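Local coordinates for glycosaminoglycan xylosylkinase (Hydra vulgaris, PDB 5XOM), which probably phosphorylates xylose in the linkage region of glycosaminoglycan chains on proteoglycans, as a member of the Fam20 family of secretory-pathway kinases, at residues H54-V59 with D67-K72; I158-E163 with E182-Y187; H225-T230 with A236-D241. All blocks are in the same frame, centred on the assembly; numbering follows the deposited sequence.

Contact 1 (H54-V59 with D67-K72)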
loop_
_atom_site.group_PDB
_atom_site.type_symbol
_atom_site.label_atom_id
_atom_site.label_comp_id
_atom_site.label_asym_id
_atom_site.label_seq_id
_atom_site.Cartn_x
_atom_site.Cartn_y
_atom_site.Cartn_z
ATOM N N HIS A 54 11.272 2.026 7.754
ATOM C CA HIS A 54 11.220 3.058 8.786
ATOM C C HIS A 54 9.925 3.858 8.723
ATOM O O HIS A 54 9.407 4.273 9.764
ATOM C CB HIS A 54 12.425 3.991 8.665
ATOM C CG HIS A 54 13.727 3.353 9.041
ATOM N ND1 HIS A 54 14.822 4.084 9.450
ATOM C CD2 HIS A 54 14.114 2.055 9.065
ATOM C CE1 HIS A 54 15.823 3.264 9.713
ATOM N NE2 HIS A 54 15.421 2.027 9.484
ATOM N N ASP A 55 9.386 4.079 7.525
ATOM C CA ASP A 55 8.209 4.923 7.355
ATOM C C ASP A 55 6.883 4.194 7.533
ATOM O O ASP A 55 5.852 4.863 7.672
ATOM C CB ASP A 55 8.210 5.576 5.969
ATOM C CG ASP A 55 9.345 6.557 5.784
ATOM O OD1 ASP A 55 9.859 7.085 6.796
ATOM O OD2 ASP A 55 9.716 6.804 4.618
ATOM N N MET A 56 6.858 2.861 7.515
ATOM C CA MET A 56 5.576 2.177 7.602
ATOM C C MET A 56 5.105 1.975 9.038
ATOM O O MET A 56 3.921 1.694 9.248
ATOM C CB MET A 56 5.623 0.818 6.872
ATOM C CG MET A 56 6.284 -0.328 7.631
ATOM S SD MET A 56 6.029 -1.954 6.850
ATOM C CE MET A 56 6.713 -1.696 5.213
ATOM N N ILE A 57 5.975 2.159 10.026
ATOM C CA ILE A 57 5.620 1.892 11.417
ATOM C C ILE A 57 4.804 3.049 11.980
ATOM O O ILE A 57 5.167 4.222 11.821
ATOM C CB ILE A 57 6.878 1.648 12.263
ATOM C CG1 ILE A 57 7.643 0.438 11.735
ATOM C CG2 ILE A 57 6.507 1.444 13.735
ATOM C CD1 ILE A 57 9.021 0.320 12.312
ATOM N N SER A 58 3.696 2.716 12.638
ATOM C CA SER A 58 2.962 3.622 13.509
ATOM C C SER A 58 2.702 2.900 14.825
ATOM O O SER A 58 2.991 1.710 14.966
ATOM C CB SER A 58 1.650 4.094 12.865
ATOM O OG SER A 58 0.851 2.996 12.479
ATOM N N VAL A 59 2.146 3.621 15.801
ATOM C CA VAL A 59 2.064 3.058 17.143
ATOM C C VAL A 59 1.075 1.899 17.220
ATOM O O VAL A 59 1.155 1.087 18.152
ATOM C CB VAL A 59 1.705 4.150 18.171
ATOM C CG1 VAL A 59 0.204 4.409 18.205
ATOM C CG2 VAL A 59 2.219 3.760 19.554
ATOM N N ASP A 67 1.204 -5.620 -0.000
ATOM C CA ASP A 67 2.207 -6.622 -0.345
ATOM C C ASP A 67 3.379 -6.005 -1.092
ATOM O O ASP A 67 4.509 -6.492 -0.977
ATOM C CB ASP A 67 1.581 -7.737 -1.183
ATOM C CG ASP A 67 0.685 -8.652 -0.365
ATOM O OD1 ASP A 67 0.713 -8.556 0.884
ATOM O OD2 ASP A 67 -0.043 -9.469 -0.970
ATOM N N VAL A 68 3.135 -4.943 -1.864
ATOM C CA VAL A 68 4.219 -4.299 -2.599
ATOM C C VAL A 68 5.252 -3.737 -1.632
ATOM O O VAL A 68 6.462 -3.935 -1.801
ATOM C CB VAL A 68 3.666 -3.210 -3.535
ATOM C CG1 VAL A 68 4.804 -2.469 -4.203
ATOM C CG2 VAL A 68 2.762 -3.838 -4.581
ATOM N N GLU A 69 4.787 -3.041 -0.596
ATOM C CA GLU A 69 5.709 -2.450 0.369
ATOM C C GLU A 69 6.436 -3.525 1.174
ATOM O O GLU A 69 7.646 -3.419 1.406
ATOM C CB GLU A 69 4.957 -1.492 1.292
ATOM C CG GLU A 69 4.344 -0.296 0.565
ATOM C CD GLU A 69 3.880 0.805 1.510
ATOM O OE1 GLU A 69 4.292 0.795 2.687
ATOM O OE2 GLU A 69 3.115 1.689 1.072
ATOM N N ILE A 70 5.720 -4.571 1.595
ATOM C CA ILE A 70 6.328 -5.607 2.429
ATOM C C ILE A 70 7.291 -6.467 1.615
ATOM O O ILE A 70 8.416 -6.742 2.056
ATOM C CB ILE A 70 5.239 -6.451 3.117
ATOM C CG1 ILE A 70 4.586 -5.624 4.222
ATOM C CG2 ILE A 70 5.828 -7.706 3.725
ATOM C CD1 ILE A 70 5.532 -5.351 5.389
ATOM N N TYR A 71 6.883 -6.894 0.410
ATOM C CA TYR A 71 7.795 -7.684 -0.423
ATOM C C TYR A 71 9.049 -6.902 -0.776
ATOM O O TYR A 71 10.129 -7.487 -0.914
ATOM C CB TYR A 71 7.123 -8.157 -1.715
ATOM C CG TYR A 71 6.108 -9.264 -1.542
ATOM C CD1 TYR A 71 5.455 -9.455 -0.330
ATOM C CD2 TYR A 71 5.826 -10.144 -2.585
ATOM C CE1 TYR A 71 4.526 -10.459 -0.168
ATOM C CE2 TYR A 71 4.895 -11.162 -2.430
ATOM C CZ TYR A 71 4.249 -11.308 -1.219
ATOM O OH TYR A 71 3.325 -12.308 -1.031
ATOM N N LYS A 72 8.930 -5.584 -0.938
ATOM C CA LYS A 72 10.109 -4.767 -1.195
ATOM C C LYS A 72 11.108 -4.879 -0.051
ATOM O O LYS A 72 12.321 -4.969 -0.277
ATOM C CB LYS A 72 9.683 -3.314 -1.409
ATOM C CG LYS A 72 10.795 -2.354 -1.794
ATOM C CD LYS A 72 10.189 -1.004 -2.146
ATOM C CE LYS A 72 11.247 0.004 -2.494
ATOM N NZ LYS A 72 11.734 -0.206 -3.882
#
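M56, in the segment that begins on helix 49-56, faces E69 and I70 in the first turns of helix 67-79. The backbones stay well apart: the nearest CA atoms, those of M56 and E69, are 8.6 Å from each other, and no hydrogen bond spans the gap. It is bridged by side chains, and above all by the long thioether of M56. With chi1 at 79°, M56 CG sits between the backbone N and the carbonyl carbon; the chain runs on extended to SD and then bends at chi3 (58°), so that SD and CE together meet one methyl of the opposite helix. M56 SD lies 3.7 Å from I70 CD1, and M56 CE is 3.8 Å from the same I70 CD1. The two side chains cross at about a right angle. I70 does not aim its CB at M56; it is the end of its longer branch that comes close. M56 CE also lies near E69, in looser contact, 4.3 Å from E69 O and equally far from E69 OE1. The carboxylate of E69 has its polar partner in the second subunit, where S66 OG is hydrogen-bonded to its OE2. The contact thus ties together two consecutive helices across the loop between them. I70 also packs on F139 and R143 of helix 132-144, while E69 and K72 touch V52 of helix 49-56. On its subunit-facing side, helix 67-79 meets the other copy of the protein, with V68 resting on V52 of that chain and K72 on that chain's V68.

Contact 2 (I158-E163 with E182-Y187)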
loop_
_atom_site.group_PDB
_atom_site.type_symbol
_atom_site.label_atom_id
_atom_site.label_comp_id
_atom_site.label_asym_id
_atom_site.label_seq_id
_atom_site.Cartn_x
_atom_site.Cartn_y
_atom_site.Cartn_z
ATOM N N ILE A 158 22.721 -18.842 4.357
ATOM C CA ILE A 158 23.906 -18.025 4.606
ATOM C C ILE A 158 25.148 -18.863 4.350
ATOM O O ILE A 158 25.318 -19.928 4.956
ATOM C CB ILE A 158 23.924 -17.490 6.047
ATOM C CG1 ILE A 158 22.656 -16.683 6.358
ATOM C CG2 ILE A 158 25.169 -16.653 6.264
ATOM C CD1 ILE A 158 22.593 -15.338 5.668
ATOM N N ASN A 159 26.030 -18.385 3.474
ATOM C CA ASN A 159 27.355 -18.990 3.336
ATOM C C ASN A 159 28.231 -18.448 4.460
ATOM O O ASN A 159 28.727 -17.322 4.384
ATOM C CB ASN A 159 27.963 -18.677 1.973
ATOM C CG ASN A 159 29.334 -19.316 1.786
ATOM O OD1 ASN A 159 30.159 -19.350 2.699
ATOM N ND2 ASN A 159 29.582 -19.817 0.591
ATOM N N LEU A 160 28.442 -19.250 5.505
ATOM C CA LEU A 160 29.181 -18.756 6.662
ATOM C C LEU A 160 30.614 -18.392 6.293
ATOM O O LEU A 160 31.154 -17.399 6.791
ATOM C CB LEU A 160 29.178 -19.792 7.787
ATOM C CG LEU A 160 27.848 -20.131 8.457
ATOM C CD1 LEU A 160 28.056 -21.276 9.435
ATOM C CD2 LEU A 160 27.268 -18.901 9.159
ATOM N N ALA A 161 31.238 -19.172 5.404
ATOM C CA ALA A 161 32.634 -18.924 5.058
ATOM C C ALA A 161 32.795 -17.626 4.275
ATOM O O ALA A 161 33.705 -16.840 4.556
ATOM C CB ALA A 161 33.197 -20.105 4.264
ATOM N N ALA A 162 31.918 -17.370 3.304
ATOM C CA ALA A 162 32.063 -16.196 2.452
ATOM C C ALA A 162 31.416 -14.938 3.022
ATOM O O ALA A 162 31.925 -13.837 2.790
ATOM C CB ALA A 162 31.471 -16.474 1.065
ATOM N N GLU A 163 30.321 -15.061 3.773
ATOM C CA GLU A 163 29.549 -13.895 4.186
ATOM C C GLU A 163 29.723 -13.497 5.643
ATOM O O GLU A 163 29.628 -12.309 5.950
ATOM C CB GLU A 163 28.053 -14.130 3.946
ATOM C CG GLU A 163 27.662 -14.457 2.524
ATOM C CD GLU A 163 26.156 -14.606 2.377
ATOM O OE1 GLU A 163 25.459 -13.572 2.288
ATOM O OE2 GLU A 163 25.663 -15.754 2.366
ATOM N N GLU A 182 32.708 -32.425 9.890
ATOM C CA GLU A 182 33.440 -31.272 9.358
ATOM C C GLU A 182 32.514 -30.213 8.760
ATOM O O GLU A 182 32.934 -29.402 7.932
ATOM C CB GLU A 182 34.484 -31.720 8.329
ATOM C CG GLU A 182 35.429 -32.787 8.860
ATOM C CD GLU A 182 36.680 -32.913 8.015
ATOM O OE1 GLU A 182 36.894 -33.971 7.400
ATOM O OE2 GLU A 182 37.462 -31.953 7.971
ATOM N N ASN A 183 31.267 -30.149 9.226
ATOM C CA ASN A 183 30.438 -28.977 8.973
ATOM C C ASN A 183 30.920 -27.801 9.811
ATOM O O ASN A 183 31.397 -27.967 10.936
ATOM C CB ASN A 183 28.973 -29.260 9.308
ATOM C CG ASN A 183 28.375 -30.364 8.465
ATOM O OD1 ASN A 183 28.415 -30.316 7.235
ATOM N ND2 ASN A 183 27.832 -31.379 9.125
ATOM N N LEU A 184 30.777 -26.600 9.261
ATOM C CA LEU A 184 31.138 -25.399 9.999
ATOM C C LEU A 184 29.966 -24.992 10.877
ATOM O O LEU A 184 28.822 -24.924 10.408
ATOM C CB LEU A 184 31.526 -24.273 9.038
ATOM C CG LEU A 184 31.868 -22.913 9.641
ATOM C CD1 LEU A 184 33.028 -23.031 10.623
ATOM C CD2 LEU A 184 32.224 -21.950 8.518
ATOM N N CYS A 185 30.245 -24.737 12.154
ATOM C CA CYS A 185 29.224 -24.449 13.154
ATOM C C CYS A 185 29.664 -23.262 13.997
ATOM O O CYS A 185 30.819 -22.835 13.944
ATOM C CB CYS A 185 28.970 -25.654 14.068
ATOM S SG CYS A 185 28.921 -27.284 13.274
ATOM N N PHE A 186 28.733 -22.727 14.787
ATOM C CA PHE A 186 29.108 -21.808 15.854
ATOM C C PHE A 186 28.161 -22.010 17.031
ATOM O O PHE A 186 27.028 -22.464 16.859
ATOM C CB PHE A 186 29.132 -20.335 15.393
ATOM C CG PHE A 186 27.773 -19.712 15.175
ATOM C CD1 PHE A 186 27.129 -19.802 13.946
ATOM C CD2 PHE A 186 27.168 -18.985 16.191
ATOM C CE1 PHE A 186 25.886 -19.207 13.745
ATOM C CE2 PHE A 186 25.929 -18.386 16.002
ATOM C CZ PHE A 186 25.287 -18.498 14.777
ATOM N N TYR A 187 28.651 -21.709 18.241
ATOM C CA TYR A 187 27.873 -21.943 19.452
ATOM C C TYR A 187 27.584 -20.706 20.299
ATOM O O TYR A 187 26.865 -20.830 21.295
ATOM C CB TYR A 187 28.550 -23.007 20.328
ATOM C CG TYR A 187 29.932 -22.665 20.830
ATOM C CD1 TYR A 187 30.107 -21.907 21.984
ATOM C CD2 TYR A 187 31.065 -23.140 20.180
ATOM C CE1 TYR A 187 31.372 -21.608 22.458
ATOM C CE2 TYR A 187 32.334 -22.846 20.645
ATOM C CZ TYR A 187 32.483 -22.080 21.785
ATOM O OH TYR A 187 33.746 -21.783 22.252
#
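L160 and L184 make the tight part of this contact, with their CA atoms 7.7 Å apart. L160 CB is 3.8 Å from L184 CD2, and L160 CD1 reaches the backbone carbonyl, 3.9 Å from L184 O. In L184, CG is anti to the backbone N (chi1 177°), which carries its CD2 branch forward to the foot of L160. F176 touches both leucines, and M206 adds to the cover over L160 and F186.

The outer side is looser. A161 is exposed and offers little more than its backbone N, 4.3 Å from L184 CD2; a bound NAG lies about 8 Å from the A161 side chain. The polar bonds lie within the 158-163 segment itself. N159 is the N-cap of the short helix, its OD1 taking the N-H of A162 at 2.7 Å from above the carbonyl plane. E163 reaches back, its OE2 accepting from N159 N at 2.9 Å, while its OE1 pairs with R156.

Strand 153-159 is an outermost strand of the five-stranded antiparallel sheet, consistent with the N-lobe of a kinase-like fold, and L184 belongs to the middle strand of a small three-stranded antiparallel sheet, pinned by the C185-C200 disulfide.

Contact 3 (H225-T230 with A236-D241)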
loop_
_atom_site.group_PDB
_atom_site.type_symbol
_atom_site.label_atom_id
_atom_site.label_comp_id
_atom_site.label_asym_id
_atom_site.label_seq_id
_atom_site.Cartn_x
_atom_site.Cartn_y
_atom_site.Cartn_z
ATOM N N HIS A 225 4.516 -10.600 32.009
ATOM C CA HIS A 225 3.162 -10.958 31.597
ATOM C C HIS A 225 2.363 -11.416 32.814
ATOM O O HIS A 225 2.813 -12.307 33.540
ATOM C CB HIS A 225 3.198 -12.074 30.558
ATOM C CG HIS A 225 1.962 -12.163 29.717
ATOM N ND1 HIS A 225 0.724 -12.456 30.245
ATOM C CD2 HIS A 225 1.782 -12.039 28.380
ATOM C CE1 HIS A 225 -0.172 -12.482 29.274
ATOM N NE2 HIS A 225 0.445 -12.235 28.132
ATOM N N PRO A 226 1.197 -10.816 33.086
ATOM C CA PRO A 226 0.393 -11.254 34.240
ATOM C C PRO A 226 0.073 -12.742 34.224
ATOM O O PRO A 226 -0.190 -13.330 35.277
ATOM C CB PRO A 226 -0.879 -10.405 34.123
ATOM C CG PRO A 226 -0.434 -9.167 33.420
ATOM C CD PRO A 226 0.631 -9.618 32.442
ATOM N N TRP A 227 0.086 -13.364 33.043
ATOM C CA TRP A 227 -0.224 -14.783 32.915
ATOM C C TRP A 227 1.016 -15.635 32.668
ATOM O O TRP A 227 0.903 -16.759 32.170
ATOM C CB TRP A 227 -1.256 -14.995 31.807
ATOM C CG TRP A 227 -2.650 -14.650 32.247
ATOM C CD1 TRP A 227 -3.564 -15.501 32.794
ATOM C CD2 TRP A 227 -3.283 -13.364 32.190
ATOM N NE1 TRP A 227 -4.728 -14.828 33.080
ATOM C CE2 TRP A 227 -4.583 -13.515 32.717
ATOM C CE3 TRP A 227 -2.881 -12.102 31.741
ATOM C CZ2 TRP A 227 -5.482 -12.453 32.808
ATOM C CZ3 TRP A 227 -3.775 -11.049 31.829
ATOM C CH2 TRP A 227 -5.060 -11.230 32.360
ATOM N N ARG A 228 2.196 -15.130 33.024
ATOM C CA ARG A 228 3.423 -15.893 32.858
ATOM C C ARG A 228 3.411 -17.151 33.722
ATOM O O ARG A 228 2.705 -17.245 34.731
ATOM C CB ARG A 228 4.640 -15.033 33.205
ATOM C CG ARG A 228 4.732 -14.612 34.667
ATOM C CD ARG A 228 5.789 -13.529 34.830
ATOM N NE ARG A 228 5.955 -13.101 36.218
ATOM C CZ ARG A 228 5.177 -12.209 36.825
ATOM N NH1 ARG A 228 4.166 -11.648 36.173
ATOM N NH2 ARG A 228 5.406 -11.877 38.090
ATOM N N ARG A 229 4.214 -18.125 33.310
ATOM C CA ARG A 229 4.339 -19.384 34.020
ATOM C C ARG A 229 5.387 -19.267 35.121
ATOM O O ARG A 229 6.125 -18.283 35.218
ATOM C CB ARG A 229 4.696 -20.510 33.050
ATOM C CG ARG A 229 3.656 -20.679 31.978
ATOM C CD ARG A 229 4.128 -21.510 30.803
ATOM N NE ARG A 229 3.100 -21.477 29.771
ATOM C CZ ARG A 229 2.029 -22.262 29.768
ATOM N NH1 ARG A 229 1.856 -23.151 30.736
ATOM N NH2 ARG A 229 1.130 -22.158 28.799
ATOM N N THR A 230 5.444 -20.297 35.964
ATOM C CA THR A 230 6.346 -20.271 37.108
ATOM C C THR A 230 7.756 -20.714 36.743
ATOM O O THR A 230 8.719 -20.295 37.396
ATOM C CB THR A 230 5.804 -21.166 38.219
ATOM O OG1 THR A 230 5.558 -22.472 37.685
ATOM C CG2 THR A 230 4.504 -20.599 38.761
ATOM N N ALA A 236 1.228 -21.157 39.100
ATOM C CA ALA A 236 1.003 -19.731 39.101
ATOM C C ALA A 236 -0.405 -19.405 39.564
ATOM O O ALA A 236 -1.313 -20.247 39.570
ATOM C CB ALA A 236 1.230 -19.120 37.734
ATOM N N LYS A 237 -0.549 -18.139 39.955
ATOM C CA LYS A 237 -1.741 -17.682 40.637
ATOM C C LYS A 237 -2.945 -17.847 39.741
ATOM O O LYS A 237 -4.001 -18.279 40.209
ATOM C CB LYS A 237 -1.572 -16.233 41.049
ATOM C CG LYS A 237 -1.200 -16.119 42.469
ATOM C CD LYS A 237 0.246 -16.731 42.554
ATOM C CE LYS A 237 0.892 -16.812 43.995
ATOM N NZ LYS A 237 0.705 -17.430 45.375
ATOM N N TRP A 238 -2.779 -17.583 38.438
ATOM C CA TRP A 238 -3.859 -17.730 37.459
ATOM C C TRP A 238 -4.259 -19.188 37.222
ATOM O O TRP A 238 -5.366 -19.448 36.726
ATOM C CB TRP A 238 -3.455 -17.076 36.140
ATOM C CG TRP A 238 -2.162 -17.580 35.535
ATOM C CD1 TRP A 238 -0.904 -17.058 35.715
ATOM C CD2 TRP A 238 -2.013 -18.677 34.627
ATOM N NE1 TRP A 238 0.012 -17.768 34.974
ATOM C CE2 TRP A 238 -0.644 -18.768 34.300
ATOM C CE3 TRP A 238 -2.904 -19.591 34.063
ATOM C CZ2 TRP A 238 -0.146 -19.744 33.428
ATOM C CZ3 TRP A 238 -2.409 -20.560 33.197
ATOM C CH2 TRP A 238 -1.043 -20.628 32.891
ATOM N N GLU A 239 -3.392 -20.143 37.556
ATOM C CA GLU A 239 -3.752 -21.548 37.427
ATOM C C GLU A 239 -4.643 -22.009 38.569
ATOM O O GLU A 239 -5.397 -22.974 38.402
ATOM C CB GLU A 239 -2.499 -22.431 37.381
ATOM C CG GLU A 239 -1.438 -22.008 36.377
ATOM C CD GLU A 239 -0.343 -23.051 36.213
ATOM O OE1 GLU A 239 -0.676 -24.235 35.991
ATOM O OE2 GLU A 239 0.850 -22.693 36.312
ATOM N N THR A 240 -4.587 -21.320 39.713
ATOM C CA THR A 240 -5.315 -21.707 40.917
ATOM C C THR A 240 -6.609 -20.916 41.068
ATOM O O THR A 240 -7.694 -21.491 41.215
ATOM C CB THR A 240 -4.444 -21.453 42.156
ATOM O OG1 THR A 240 -4.453 -20.050 42.457
ATOM C CG2 THR A 240 -3.007 -21.842 41.870
ATOM N N ASP A 241 -6.499 -19.590 41.062
ATOM C CA ASP A 241 -7.651 -18.707 41.054
ATOM C C ASP A 241 -8.334 -18.742 39.693
ATOM O O ASP A 241 -7.701 -18.961 38.656
ATOM C CB ASP A 241 -7.219 -17.284 41.408
ATOM C CG ASP A 241 -8.395 -16.349 41.651
ATOM O OD1 ASP A 241 -9.552 -16.762 41.436
ATOM O OD2 ASP A 241 -8.154 -15.189 42.052
HETATM O O HOH W 1 3.358 -22.486 35.884
#
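W227 and W238 meet with their CA atoms 6.5 Å apart, where a type I turn from H225 to R228 lies beside the short, weakly bonded helix 237-240. W238 sits at the centre, its CG between the backbone N and carbonyl carbon (chi1 56°), which sets the indole against the 225-230 segment. W238 NE1 gives a nearly straight bond (176°) of 2.8 Å to R228 O, with the acceptor in the indole plane but the donor above the plane of that carbonyl. W227 covers one face of the indole: its CA stands 3.9 Å from the centroid of the W238 five-membered ring in a CH-pi contact, and W227 CD1 is 3.7 Å from W238 CB. E239 CG lies over the opposite face, and R229 CG comes to the ring edge, 4.2 Å from W238 CZ2. Both segments belong to the Fam20 C-terminal kinase family region, after strand 221-224, and they pack against helix 313-318. Q317 of that helix binds both, accepting from W227 NE1 and donating to W238 O. Replacing W238 with a leucine would probably leave R228 O without this donor and open a gap between W227 and E239 CG. T230 CG2 is 3.7 Å from A236 CB. E239 folds back so that its OE2 accepts from A236 N at 3.2 Å; a water also donates to E239 OE2, at 2.6 Å, and accepts from T230 N.

How the contacts relate
The three contacts follow one another along the chain, share no helix or strand, and never touch; even contacts 1 and 2 are about 16 Å apart at their nearest atoms. Contact 1 is the buried one, wholly apolar where it is tight, and the one whose segments reach the second subunit. Contact 2 is only partly buried, again apolar packing, here of two leucines, without a cross-segment hydrogen bond, but at a sheet border with a polar N-cap within one of its segments. Contact 3, across the chain's centre from contact 1, is also partly buried, yet differs in kind: a loop and a short helix held by an indole-to-carbonyl bond, a water bridge and ring packing.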